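Local atomic coordinates of transcriptional regulator, LacI family (Arthrobacter sp., PDB entry 4RKQ), a protein that probably regulates transcription as a LacI-family factor, its periplasmic-binding-protein-like core responding to a small effector, most likely a sugar. Residues T16-A21 / R44-V49; N109-H114 / T275-L280; A132-G137 / S167-E172; S236-T241 / V281-T286. One frame throughout, in Å; residues are numbered along the deposited sequence.

Overall arrangement
All four contacts involve strands of the two lobes, linked through the crossing strands, and all are partly buried; contact 2 lies closest to the chain's centre and contact 1 farthest from it. Contacts 1 and 3, on opposite sides of that centre with about 36 Å between their own centres, each close a parallel beta-alpha-beta unit at an outermost strand. Both combine backbone ladders with apolar packing, against an indole in contact 1, which also meets the second subunit. Contacts 2 and 4 share the broken strand 273-281 and touch through Leu280 and Thr241. Contact 2 mixes aromatic packing with an outer salt bridge. Contact 4, largely loop-borne, relies on hydroxyls, carboxylate and guanidinium and also reaches the second subunit.

Contact 1 (T16-A21 / R44-V49); sequences TSVGLA and RGWHVV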
loop_
_atom_site.group_PDB
_atom_site.type_symbol
_atom_site.label_atom_id
_atom_site.label_comp_id
_atom_site.label_asym_id
_atom_site.label_seq_id
_atom_site.Cartn_x
_atom_site.Cartn_y
_atom_site.Cartn_z
ATOM N N THR A 16 -8.642 3.204 25.272
ATOM C CA THR A 16 -8.507 1.890 24.726
ATOM C C THR A 16 -7.391 1.836 23.702
ATOM O O THR A 16 -7.206 2.742 22.907
ATOM C CB THR A 16 -9.815 1.460 24.070
ATOM O OG1 THR A 16 -10.771 1.305 25.088
ATOM C CG2 THR A 16 -9.668 0.132 23.296
ATOM N N SER A 17 -6.632 0.755 23.755
ATOM C CA SER A 17 -5.532 0.551 22.851
ATOM C C SER A 17 -5.777 -0.736 22.111
ATOM O O SER A 17 -6.055 -1.736 22.723
ATOM C CB SER A 17 -4.234 0.446 23.662
ATOM O OG SER A 17 -3.185 0.045 22.798
ATOM N N VAL A 18 -5.665 -0.697 20.795
ATOM C CA VAL A 18 -5.947 -1.814 19.931
ATOM C C VAL A 18 -4.727 -2.133 19.047
ATOM O O VAL A 18 -4.066 -1.247 18.495
ATOM C CB VAL A 18 -7.147 -1.558 19.008
ATOM C CG1 VAL A 18 -7.422 -2.805 18.204
ATOM C CG2 VAL A 18 -8.368 -1.286 19.847
ATOM N N GLY A 19 -4.393 -3.400 18.989
ATOM C CA GLY A 19 -3.293 -3.865 18.108
ATOM C C GLY A 19 -3.845 -4.425 16.816
ATOM O O GLY A 19 -4.854 -5.108 16.811
ATOM N N LEU A 20 -3.187 -4.108 15.700
ATOM C CA LEU A 20 -3.558 -4.611 14.416
ATOM C C LEU A 20 -2.385 -5.434 13.907
ATOM O O LEU A 20 -1.270 -4.927 13.749
ATOM C CB LEU A 20 -3.788 -3.409 13.496
ATOM C CG LEU A 20 -4.579 -3.303 12.234
ATOM C CD1 LEU A 20 -5.848 -4.134 12.263
ATOM C CD2 LEU A 20 -4.868 -1.792 12.101
ATOM N N ALA A 21 -2.635 -6.703 13.647
ATOM C CA ALA A 21 -1.593 -7.612 13.141
ATOM C C ALA A 21 -1.826 -7.892 11.616
ATOM O O ALA A 21 -2.905 -8.345 11.199
ATOM C CB ALA A 21 -1.604 -8.899 13.945
ATOM N N ARG A 44 -12.981 6.878 17.394
ATOM C CA ARG A 44 -13.523 6.547 18.707
ATOM C C ARG A 44 -12.608 6.984 19.827
ATOM O O ARG A 44 -12.893 6.692 21.028
ATOM C CB ARG A 44 -13.793 5.041 18.829
ATOM C CG ARG A 44 -14.755 4.453 17.814
ATOM C CD ARG A 44 -15.131 3.048 18.222
ATOM N NE ARG A 44 -15.969 3.060 19.414
ATOM C CZ ARG A 44 -17.304 3.115 19.368
ATOM N NH1 ARG A 44 -17.933 3.132 18.192
ATOM N NH2 ARG A 44 -17.990 3.137 20.500
ATOM N N GLY A 45 -11.526 7.678 19.519
ATOM C CA GLY A 45 -10.562 8.117 20.534
ATOM C C GLY A 45 -9.593 7.046 20.995
ATOM O O GLY A 45 -8.948 7.183 22.026
ATOM N N TRP A 46 -9.563 5.949 20.267
ATOM C CA TRP A 46 -8.682 4.818 20.593
ATOM C C TRP A 46 -7.237 5.041 20.054
ATOM O O TRP A 46 -7.036 5.743 19.074
ATOM C CB TRP A 46 -9.265 3.571 19.968
ATOM C CG TRP A 46 -10.520 3.109 20.524
ATOM C CD1 TRP A 46 -11.225 3.642 21.585
ATOM C CD2 TRP A 46 -11.228 1.933 20.116
ATOM N NE1 TRP A 46 -12.343 2.863 21.823
ATOM C CE2 TRP A 46 -12.384 1.841 20.913
ATOM C CE3 TRP A 46 -11.015 0.973 19.106
ATOM C CZ2 TRP A 46 -13.295 0.804 20.781
ATOM C CZ3 TRP A 46 -11.948 -0.027 18.944
ATOM C CH2 TRP A 46 -13.062 -0.118 19.805
ATOM N N HIS A 47 -6.257 4.440 20.723
ATOM C CA HIS A 47 -4.888 4.343 20.223
ATOM C C HIS A 47 -4.814 3.057 19.399
ATOM O O HIS A 47 -5.410 2.050 19.807
ATOM C CB HIS A 47 -3.906 4.088 21.382
ATOM C CG HIS A 47 -3.815 5.161 22.423
ATOM N ND1 HIS A 47 -3.317 6.417 22.164
ATOM C CD2 HIS A 47 -4.024 5.108 23.761
ATOM C CE1 HIS A 47 -3.290 7.117 23.282
ATOM N NE2 HIS A 47 -3.716 6.349 24.267
ATOM N N VAL A 48 -4.046 3.046 18.309
ATOM C CA VAL A 48 -3.840 1.844 17.502
ATOM C C VAL A 48 -2.342 1.718 17.180
ATOM O O VAL A 48 -1.663 2.704 16.844
ATOM C CB VAL A 48 -4.596 1.877 16.154
ATOM C CG1 VAL A 48 -4.405 0.578 15.370
ATOM C CG2 VAL A 48 -6.081 2.124 16.344
ATOM N N VAL A 49 -1.831 0.511 17.302
ATOM C CA VAL A 49 -0.473 0.189 16.842
ATOM C C VAL A 49 -0.523 -1.014 15.865
ATOM O O VAL A 49 -1.256 -1.997 16.081
ATOM C CB VAL A 49 0.477 -0.151 17.987
ATOM C CG1 VAL A 49 0.880 1.136 18.711
ATOM C CG2 VAL A 49 -0.156 -1.145 18.947
#
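Thr16 and Trp46 make the tight end of this contact, where the CB and methyl of Thr16 lie over one face of the indole. Thr16 CB sits 3.7 Å from the centroid of the five-membered ring of Trp46, only 18° off the normal, a CH-pi contact. CG2 of Thr16, placed anti to the backbone N, spreads over the middle of the same face, while Arg44 CD of the tryptophan's own segment lies over the rim of the opposite face. Farther along the indole, Val18 CG2 reaches Trp46 CE3 at 3.6 Å, and Leu257 of helix 246-262 touches both residues. The packing thins toward the other end, where Leu20 CD2 and Val48 CG1 stand 4.1 Å apart and helix 29-43 contributes Phe33 and Val38 to the same layer.

Four backbone bonds run between these side-chain layers. His47 N donates to Thr16 O (2.9 Å), Val18 N to His47 O, Val49 N to Val18 O and Leu20 N to Val49 O (2.9 Å), so the two strands alternate as donor and acceptor.

The face carrying Ser17, His47 and Val49 is looser. CB of Ser17 and CB of His47 are 4.3 Å apart, and the serine hydroxyl bonds to Gln70 O rather than across the pair. The His47 ring instead lies almost parallel to that of His66 of the second subunit, which also packs on Val49. One face thus meets helices and the other a dimer contact. Parallel strands 17-22 and 47-52, joined through helix 29-43, form a beta-alpha-beta crossover of a Rossmann-like lobe.

Contact 2 (N109-H114 / T275-L280); sequences NFDYQH and TLKHRL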
loop_
_atom_site.group_PDB
_atom_site.type_symbol
_atom_site.label_atom_id
_atom_site.label_comp_id
_atom_site.label_asym_id
_atom_site.label_seq_id
_atom_site.Cartn_x
_atom_site.Cartn_y
_atom_site.Cartn_z
ATOM N N ASN A 109 -15.543 -13.550 8.438
ATOM C CA ASN A 109 -15.257 -14.481 7.312
ATOM C C ASN A 109 -16.003 -13.930 6.095
ATOM O O ASN A 109 -16.856 -13.033 6.207
ATOM C CB ASN A 109 -15.676 -15.923 7.616
ATOM C CG ASN A 109 -14.563 -16.765 8.281
ATOM O OD1 ASN A 109 -13.504 -16.280 8.632
ATOM N ND2 ASN A 109 -14.836 -18.041 8.469
ATOM N N PHE A 110 -15.670 -14.434 4.922
ATOM C CA PHE A 110 -16.287 -13.921 3.677
ATOM C C PHE A 110 -16.923 -15.125 2.994
ATOM O O PHE A 110 -16.423 -16.221 3.129
ATOM C CB PHE A 110 -15.251 -13.278 2.803
ATOM C CG PHE A 110 -14.519 -12.177 3.505
ATOM C CD1 PHE A 110 -13.412 -12.464 4.289
ATOM C CD2 PHE A 110 -14.982 -10.881 3.443
ATOM C CE1 PHE A 110 -12.774 -11.465 5.001
ATOM C CE2 PHE A 110 -14.329 -9.873 4.115
ATOM C CZ PHE A 110 -13.232 -10.168 4.898
ATOM N N ASP A 111 -18.042 -14.898 2.318
ATOM C CA ASP A 111 -18.775 -15.960 1.624
ATOM C C ASP A 111 -18.161 -16.221 0.266
ATOM O O ASP A 111 -18.522 -15.574 -0.723
ATOM C CB ASP A 111 -20.205 -15.508 1.451
ATOM C CG ASP A 111 -21.105 -16.592 0.900
ATOM O OD1 ASP A 111 -20.644 -17.621 0.352
ATOM O OD2 ASP A 111 -22.298 -16.372 1.006
ATOM N N TYR A 112 -17.208 -17.142 0.196
ATOM C CA TYR A 112 -16.556 -17.372 -1.079
ATOM C C TYR A 112 -17.394 -18.180 -2.080
ATOM O O TYR A 112 -17.136 -18.114 -3.274
ATOM C CB TYR A 112 -15.187 -17.999 -0.921
ATOM C CG TYR A 112 -14.213 -17.111 -0.219
ATOM C CD1 TYR A 112 -13.764 -15.951 -0.820
ATOM C CD2 TYR A 112 -13.721 -17.436 1.043
ATOM C CE1 TYR A 112 -12.844 -15.125 -0.187
ATOM C CE2 TYR A 112 -12.811 -16.611 1.691
ATOM C CZ TYR A 112 -12.388 -15.437 1.073
ATOM O OH TYR A 112 -11.446 -14.620 1.678
ATOM N N GLN A 113 -18.389 -18.916 -1.622
ATOM C CA GLN A 113 -19.304 -19.553 -2.576
ATOM C C GLN A 113 -20.116 -18.518 -3.316
ATOM O O GLN A 113 -20.338 -18.622 -4.523
ATOM C CB GLN A 113 -20.233 -20.512 -1.865
ATOM C CG GLN A 113 -19.440 -21.693 -1.376
ATOM C CD GLN A 113 -20.311 -22.828 -0.943
ATOM O OE1 GLN A 113 -21.497 -22.884 -1.276
ATOM N NE2 GLN A 113 -19.725 -23.752 -0.202
ATOM N N HIS A 114 -20.561 -17.511 -2.598
ATOM C CA HIS A 114 -21.254 -16.429 -3.210
ATOM C C HIS A 114 -20.380 -15.633 -4.194
ATOM O O HIS A 114 -20.811 -15.290 -5.305
ATOM C CB HIS A 114 -21.800 -15.522 -2.160
ATOM C CG HIS A 114 -22.255 -14.218 -2.701
ATOM N ND1 HIS A 114 -23.529 -14.023 -3.173
ATOM C CD2 HIS A 114 -21.593 -13.053 -2.894
ATOM C CE1 HIS A 114 -23.652 -12.780 -3.591
ATOM N NE2 HIS A 114 -22.487 -12.174 -3.451
ATOM N N THR A 275 -20.224 -12.733 8.742
ATOM C CA THR A 275 -19.911 -13.190 7.405
ATOM C C THR A 275 -20.266 -12.056 6.482
ATOM O O THR A 275 -21.431 -11.629 6.463
ATOM C CB THR A 275 -20.783 -14.390 6.988
ATOM O OG1 THR A 275 -20.560 -15.471 7.880
ATOM C CG2 THR A 275 -20.425 -14.835 5.554
ATOM N N LEU A 276 -19.270 -11.588 5.723
ATOM C CA LEU A 276 -19.433 -10.503 4.778
ATOM C C LEU A 276 -19.468 -11.053 3.348
ATOM O O LEU A 276 -18.946 -12.132 3.070
ATOM C CB LEU A 276 -18.300 -9.486 4.926
ATOM C CG LEU A 276 -18.161 -8.830 6.277
ATOM C CD1 LEU A 276 -16.988 -7.872 6.227
ATOM C CD2 LEU A 276 -19.440 -8.130 6.689
ATOM N N LYS A 277 -20.061 -10.283 2.447
ATOM C CA LYS A 277 -20.228 -10.693 1.044
ATOM C C LYS A 277 -19.592 -9.658 0.123
ATOM O O LYS A 277 -19.840 -8.457 0.278
ATOM C CB LYS A 277 -21.713 -10.843 0.704
ATOM C CG LYS A 277 -22.444 -11.948 1.462
ATOM C CD LYS A 277 -23.515 -12.606 0.599
ATOM C CE LYS A 277 -24.457 -13.485 1.416
ATOM N NZ LYS A 277 -23.750 -14.464 2.288
ATOM N N HIS A 278 -18.784 -10.123 -0.842
ATOM C CA HIS A 278 -18.191 -9.237 -1.847
ATOM C C HIS A 278 -19.276 -8.858 -2.839
ATOM O O HIS A 278 -20.274 -9.555 -2.961
ATOM C CB HIS A 278 -17.114 -9.954 -2.638
ATOM C CG HIS A 278 -15.923 -10.353 -1.837
ATOM N ND1 HIS A 278 -15.926 -11.444 -0.993
ATOM C CD2 HIS A 278 -14.684 -9.811 -1.758
ATOM C CE1 HIS A 278 -14.728 -11.573 -0.451
ATOM N NE2 HIS A 278 -13.948 -10.612 -0.915
ATOM N N ARG A 279 -19.037 -7.790 -3.589
ATOM C CA ARG A 279 -19.906 -7.391 -4.669
ATOM C C ARG A 279 -19.027 -7.258 -5.907
ATOM O O ARG A 279 -17.859 -6.876 -5.810
ATOM C CB ARG A 279 -20.584 -6.065 -4.314
ATOM C CG ARG A 279 -21.679 -6.188 -3.249
ATOM C CD ARG A 279 -22.422 -4.869 -3.002
ATOM N NE ARG A 279 -21.532 -3.763 -2.630
ATOM C CZ ARG A 279 -21.021 -3.558 -1.409
ATOM N NH1 ARG A 279 -21.296 -4.375 -0.392
ATOM N NH2 ARG A 279 -20.220 -2.519 -1.201
ATOM N N LEU A 280 -19.588 -7.552 -7.073
ATOM C CA LEU A 280 -18.847 -7.363 -8.345
ATOM C C LEU A 280 -18.769 -5.894 -8.716
ATOM O O LEU A 280 -19.792 -5.242 -8.871
ATOM C CB LEU A 280 -19.524 -8.153 -9.465
ATOM C CG LEU A 280 -18.935 -8.031 -10.863
ATOM C CD1 LEU A 280 -17.462 -8.439 -10.927
ATOM C CD2 LEU A 280 -19.795 -8.830 -11.823
HETATM O O HOH W 1 -18.263 -12.897 -0.844
#
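Phe110 and Leu276 leave neighbouring strands in the same direction, flank to flank, from a parallel pair in the crossover region between the two lobes of a periplasmic-binding-protein-like fold. Phe110 CD2 touches Leu276 CB at 3.9 Å. Beneath the side chains, Leu276 N donates to Asn109 O (2.9 Å) and Asp111 N to Leu276 O.

His278 comes in at about a right angle to the Phe110 side chain. Its CE1 reaches Phe110 CB at 3.7 Å, and the ring planes are inclined at 47°. The same CE1 approaches Tyr112 CE1 obliquely. The Tyr112 ring is also covered by Phe110 CB over part of one face, and its hydroxyl bonds to Asp98.

On the outer side, Lys277 runs along Asp111 and across His114. In one of two modelled conformers, bends at chi2 (-145°) and chi4 (-51°) bring the ammonium back to the carboxylate, where NZ meets the anti lone pair of Asp111 OD2 in a 2.7 Å salt bridge. Lower on the chain, in the same conformer, Lys277 CD stands over the centre of the His114 ring, 3.9 Å from its centroid, a CH-pi contact. Asp111 is also the N-cap of helix 112-125. Its OD1 accepts from His114 N, met from above the carboxylate plane, and in that lysine conformer one carboxylate can serve both the helix start and the lysine.

A water links the two backbones: it donates to Asp111 O at 2.7 Å, accepts from His278 N, and lies in the plane of the imidazole, 2.8 Å from His278 ND1.

Contact 3 (A132-G137 / S167-E172); sequences AYLEAG and SLIVAE
Tyr133 is gripped at both backbone atoms by the strand beside it: its N donates to Ser167 O (3.0 Å), and its O accepts from Ile169 N in a nearly straight bond (175°). The ladder continues from Glu135 N to Ile169 O at 2.7 Å and from Ala171 N to Glu135 O. It closes with Gly137 N on Ala171 O at 2.8 Å, where the donor stands well above the carbonyl plane as the strand gives way to loop.

The alternate residues of strand 131-136 turn their amides and carbonyls the other way: Ala132 and Leu134 bond to strand 194-197 and its following loop. The buried carboxylate of Glu135 is served from outside the pair, OE1 by the hydroxyl of Thr149 and OE2 weakly by Cys148 N. OE1 also takes weak bonds from Tyr133 OH and Ala136 N of its own strand.

Apolar contacts fill both faces. Leu168 CD1 meets the edge of the Tyr133 ring, 3.7 Å from CD2, while Leu134 CD1 fits against Ile169 CG2 and Ala171 CB.

The donors around Glu135 would probably help offset the cost of burying its carboxylate.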
loop_
_atom_site.group_PDB
_atom_site.type_symbol
_atom_site.label_atom_id
_atom_site.label_comp_id
_atom_site.label_asym_id
_atom_site.label_seq_id
_atom_site.Cartn_x
_atom_site.Cartn_y
_atom_site.Cartn_z
ATOM N N ALA A 132 -9.678 -19.565 -16.902
ATOM C CA ALA A 132 -8.570 -20.023 -16.051
ATOM C C ALA A 132 -8.687 -19.348 -14.706
ATOM O O ALA A 132 -9.183 -18.233 -14.634
ATOM C CB ALA A 132 -7.238 -19.734 -16.685
ATOM N N TYR A 133 -8.334 -20.069 -13.642
ATOM C CA TYR A 133 -8.330 -19.501 -12.278
ATOM C C TYR A 133 -6.888 -19.530 -11.860
ATOM O O TYR A 133 -6.244 -20.544 -11.978
ATOM C CB TYR A 133 -9.162 -20.317 -11.277
ATOM C CG TYR A 133 -9.018 -19.772 -9.868
ATOM C CD1 TYR A 133 -9.513 -18.526 -9.529
ATOM C CD2 TYR A 133 -8.336 -20.494 -8.896
ATOM C CE1 TYR A 133 -9.346 -18.011 -8.240
ATOM C CE2 TYR A 133 -8.181 -20.003 -7.615
ATOM C CZ TYR A 133 -8.681 -18.774 -7.287
ATOM O OH TYR A 133 -8.487 -18.318 -5.997
ATOM N N LEU A 134 -6.391 -18.402 -11.393
ATOM C CA LEU A 134 -5.031 -18.309 -10.948
ATOM C C LEU A 134 -5.055 -18.270 -9.421
ATOM O O LEU A 134 -5.542 -17.339 -8.823
ATOM C CB LEU A 134 -4.387 -17.054 -11.538
ATOM C CG LEU A 134 -3.069 -16.661 -10.868
ATOM C CD1 LEU A 134 -2.022 -17.750 -11.010
ATOM C CD2 LEU A 134 -2.625 -15.350 -11.462
ATOM N N GLU A 135 -4.442 -19.272 -8.819
ATOM C CA GLU A 135 -4.518 -19.530 -7.392
ATOM C C GLU A 135 -3.230 -19.017 -6.756
ATOM O O GLU A 135 -2.183 -19.111 -7.350
ATOM C CB GLU A 135 -4.599 -21.065 -7.227
ATOM C CG GLU A 135 -4.503 -21.633 -5.832
ATOM C CD GLU A 135 -5.735 -21.325 -5.030
ATOM O OE1 GLU A 135 -5.980 -20.127 -4.810
ATOM O OE2 GLU A 135 -6.451 -22.268 -4.622
ATOM N N ALA A 136 -3.290 -18.566 -5.513
ATOM C CA ALA A 136 -2.064 -18.222 -4.779
ATOM C C ALA A 136 -1.568 -19.514 -4.086
ATOM O O ALA A 136 -2.330 -20.158 -3.344
ATOM C CB ALA A 136 -2.380 -17.171 -3.753
ATOM N N GLY A 137 -0.330 -19.901 -4.329
ATOM C CA GLY A 137 0.227 -21.085 -3.662
ATOM C C GLY A 137 1.380 -21.682 -4.434
ATOM O O GLY A 137 2.040 -21.009 -5.228
ATOM N N SER A 167 -9.066 -24.208 -16.577
ATOM C CA SER A 167 -7.756 -24.640 -16.140
ATOM C C SER A 167 -7.358 -23.943 -14.851
ATOM O O SER A 167 -7.768 -22.832 -14.616
ATOM C CB SER A 167 -6.699 -24.299 -17.161
ATOM O OG SER A 167 -7.050 -24.794 -18.417
ATOM N N LEU A 168 -6.519 -24.601 -14.066
ATOM C CA LEU A 168 -5.931 -24.038 -12.862
ATOM C C LEU A 168 -4.462 -23.671 -13.060
ATOM O O LEU A 168 -3.662 -24.480 -13.521
ATOM C CB LEU A 168 -6.030 -25.039 -11.727
ATOM C CG LEU A 168 -5.487 -24.581 -10.366
ATOM C CD1 LEU A 168 -6.358 -23.479 -9.781
ATOM C CD2 LEU A 168 -5.441 -25.791 -9.417
ATOM N N ILE A 169 -4.123 -22.444 -12.661
ATOM C CA ILE A 169 -2.741 -21.949 -12.604
ATOM C C ILE A 169 -2.485 -21.618 -11.142
ATOM O O ILE A 169 -3.400 -21.160 -10.442
ATOM C CB ILE A 169 -2.563 -20.647 -13.406
ATOM C CG1 ILE A 169 -3.223 -20.752 -14.774
ATOM C CG2 ILE A 169 -1.079 -20.283 -13.553
ATOM C CD1 ILE A 169 -3.397 -19.404 -15.416
ATOM N N VAL A 170 -1.278 -21.918 -10.694
ATOM C CA VAL A 170 -0.843 -21.646 -9.324
ATOM C C VAL A 170 0.440 -20.843 -9.407
ATOM O O VAL A 170 1.273 -21.092 -10.246
ATOM C CB VAL A 170 -0.608 -22.942 -8.540
ATOM C CG1 VAL A 170 -0.133 -22.652 -7.125
ATOM C CG2 VAL A 170 -1.896 -23.748 -8.476
ATOM N N ALA A 171 0.543 -19.809 -8.582
ATOM C CA ALA A 171 1.744 -19.002 -8.491
ATOM C C ALA A 171 1.815 -18.397 -7.080
ATOM O O ALA A 171 0.795 -18.297 -6.364
ATOM C CB ALA A 171 1.713 -17.896 -9.552
ATOM N N GLU A 172 3.010 -17.959 -6.710
ATOM C CA GLU A 172 3.233 -17.224 -5.464
ATOM C C GLU A 172 2.469 -15.924 -5.536
ATOM O O GLU A 172 2.292 -15.374 -6.619
ATOM C CB GLU A 172 4.743 -16.934 -5.296
ATOM C CG GLU A 172 5.229 -16.701 -3.879
ATOM C CD GLU A 172 6.559 -15.965 -3.850
ATOM O OE1 GLU A 172 7.336 -16.097 -4.820
ATOM O OE2 GLU A 172 6.833 -15.240 -2.868
#

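Contact 4 (S236-T241 / V281-T286); sequences SPQLST and VLREST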
loop_
_atom_site.group_PDB
_atom_site.type_symbol
_atom_site.label_atom_id
_atom_site.label_comp_id
_atom_site.label_asym_id
_atom_site.label_seq_id
_atom_site.Cartn_x
_atom_site.Cartn_y
_atom_site.Cartn_z
ATOM N N SER A 236 -4.491 0.107 -16.255
ATOM C CA SER A 236 -5.104 0.215 -17.574
ATOM C C SER A 236 -5.020 -1.137 -18.270
ATOM O O SER A 236 -3.922 -1.614 -18.544
ATOM C CB SER A 236 -4.394 1.283 -18.405
ATOM O OG SER A 236 -5.176 1.625 -19.529
ATOM N N PRO A 237 -6.171 -1.789 -18.534
ATOM C CA PRO A 237 -7.523 -1.318 -18.179
ATOM C C PRO A 237 -7.768 -1.364 -16.682
ATOM O O PRO A 237 -7.088 -2.138 -15.982
ATOM C CB PRO A 237 -8.429 -2.346 -18.853
ATOM C CG PRO A 237 -7.612 -3.589 -18.868
ATOM C CD PRO A 237 -6.171 -3.165 -19.033
ATOM N N GLN A 238 -8.701 -0.553 -16.216
ATOM C CA GLN A 238 -9.083 -0.583 -14.832
ATOM C C GLN A 238 -9.721 -1.932 -14.522
ATOM O O GLN A 238 -10.489 -2.485 -15.315
ATOM C CB GLN A 238 -10.030 0.548 -14.520
ATOM C CG GLN A 238 -9.423 1.924 -14.679
ATOM C CD GLN A 238 -10.418 2.996 -14.281
ATOM O OE1 GLN A 238 -10.500 4.057 -14.886
ATOM N NE2 GLN A 238 -11.183 2.708 -13.277
ATOM N N LEU A 239 -9.410 -2.434 -13.342
ATOM C CA LEU A 239 -9.578 -3.841 -13.018
ATOM C C LEU A 239 -10.930 -4.108 -12.432
ATOM O O LEU A 239 -11.326 -3.499 -11.432
ATOM C CB LEU A 239 -8.493 -4.302 -12.037
ATOM C CG LEU A 239 -8.598 -5.710 -11.461
ATOM C CD1 LEU A 239 -8.495 -6.752 -12.534
ATOM C CD2 LEU A 239 -7.509 -5.935 -10.424
ATOM N N SER A 240 -11.663 -5.018 -13.077
ATOM C CA SER A 240 -12.971 -5.431 -12.574
ATOM C C SER A 240 -12.676 -6.368 -11.431
ATOM O O SER A 240 -11.717 -7.131 -11.483
ATOM C CB SER A 240 -13.802 -6.156 -13.650
ATOM O OG SER A 240 -14.189 -5.231 -14.665
ATOM N N THR A 241 -13.482 -6.318 -10.388
ATOM C CA THR A 241 -13.108 -7.062 -9.201
ATOM C C THR A 241 -14.276 -7.428 -8.298
ATOM O O THR A 241 -15.294 -6.744 -8.265
ATOM C CB THR A 241 -12.067 -6.251 -8.396
ATOM O OG1 THR A 241 -11.619 -7.022 -7.287
ATOM C CG2 THR A 241 -12.634 -4.933 -7.873
ATOM N N VAL A 281 -17.559 -5.368 -8.835
ATOM C CA VAL A 281 -17.339 -4.000 -9.291
ATOM C C VAL A 281 -16.797 -4.086 -10.721
ATOM O O VAL A 281 -15.674 -4.581 -10.976
ATOM C CB VAL A 281 -16.374 -3.242 -8.367
ATOM C CG1 VAL A 281 -16.123 -1.831 -8.884
ATOM C CG2 VAL A 281 -16.930 -3.226 -6.956
ATOM N N LEU A 282 -17.629 -3.669 -11.668
ATOM C CA LEU A 282 -17.306 -3.744 -13.083
ATOM C C LEU A 282 -16.544 -2.510 -13.505
ATOM O O LEU A 282 -17.027 -1.405 -13.356
ATOM C CB LEU A 282 -18.579 -3.849 -13.927
ATOM C CG LEU A 282 -19.317 -5.186 -13.740
ATOM C CD1 LEU A 282 -20.573 -5.258 -14.603
ATOM C CD2 LEU A 282 -18.400 -6.361 -14.037
ATOM N N ARG A 283 -15.362 -2.717 -14.055
ATOM C CA ARG A 283 -14.570 -1.595 -14.538
ATOM C C ARG A 283 -14.264 -1.846 -16.003
ATOM O O ARG A 283 -15.169 -2.138 -16.758
ATOM C CB ARG A 283 -13.343 -1.406 -13.645
ATOM C CG ARG A 283 -13.726 -0.972 -12.230
ATOM C CD ARG A 283 -12.547 -0.321 -11.512
ATOM N NE ARG A 283 -12.776 -0.145 -10.080
ATOM C CZ ARG A 283 -12.153 -0.811 -9.098
ATOM N NH1 ARG A 283 -11.225 -1.755 -9.340
ATOM N NH2 ARG A 283 -12.462 -0.526 -7.842
ATOM N N GLU A 284 -13.021 -1.782 -16.423
ATOM C CA GLU A 284 -12.735 -1.955 -17.825
ATOM C C GLU A 284 -12.241 -3.308 -18.241
ATOM O O GLU A 284 -12.120 -3.554 -19.432
ATOM C CB GLU A 284 -11.712 -0.901 -18.289
ATOM C CG GLU A 284 -12.170 0.524 -18.059
ATOM C CD GLU A 284 -11.058 1.531 -18.290
ATOM O OE1 GLU A 284 -9.861 1.152 -18.219
ATOM O OE2 GLU A 284 -11.390 2.702 -18.563
ATOM N N SER A 285 -11.930 -4.212 -17.301
ATOM C CA SER A 285 -11.278 -5.467 -17.693
ATOM C C SER A 285 -12.302 -6.573 -17.953
ATOM O O SER A 285 -11.943 -7.708 -18.189
ATOM C CB SER A 285 -10.226 -5.912 -16.686
ATOM O OG SER A 285 -10.865 -6.262 -15.486
ATOM N N THR A 286 -13.564 -6.190 -18.004
ATOM C CA THR A 286 -14.635 -7.083 -18.404
ATOM C C THR A 286 -15.544 -6.327 -19.369
ATOM O O THR A 286 -15.469 -5.113 -19.449
ATOM C CB THR A 286 -15.472 -7.513 -17.191
ATOM O OG1 THR A 286 -15.881 -6.354 -16.466
ATOM C CG2 THR A 286 -14.682 -8.450 -16.278
HETATM O O HOH W 2 -7.508 2.263 -19.084
HETATM O O HOH W 3 -9.080 4.208 -17.356
#
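A short antiparallel hydrogen-bonded pair, Thr241 with Val281, gives way to loops that stay together: Val281 N donates to Thr241 O at 2.7 Å and Thr241 N to Val281 O. Beyond it, Ser240 becomes the hub. Its OG accepts from Arg283 N (2.8 Å) and shares a 2.7 Å hydrogen bond with Thr286 OG1, in which either hydroxyl may donate. Its backbone N gives a nearly straight bond (173°) to Ser285 OG. Chi1 of 67° places that hydroxyl between its own backbone N and carbonyl carbon, from where it serves Ser240 and also bonds to Val223 O of strand 222-225.

The extended Arg283 chain passes alongside Leu239 O and reaches it in the carbonyl plane with NH1 at 2.7 Å, though the bond is bent at the donor (134°) and tilted from the guanidinium plane. Its aliphatic part crosses Gln238 at about a right angle, with CD 3.8 Å from Gln238 NE2.

Glu284 reaches back along the other loop, where OE1 accepts from Gln238 N (2.9 Å), while its CB packs on CB of Pro237, which follows a cis peptide bond. One water donates to Glu284 OE1, and another joins Gln238 OE1 to Glu284 OE2. Lys208 of the second subunit packs nearby on Ser236 and Gln238.

These bonds tie the two loops together where strand 273-281 runs antiparallel to 240-243, in a periplasmic-binding-protein-like sheet whose other neighbours are parallel.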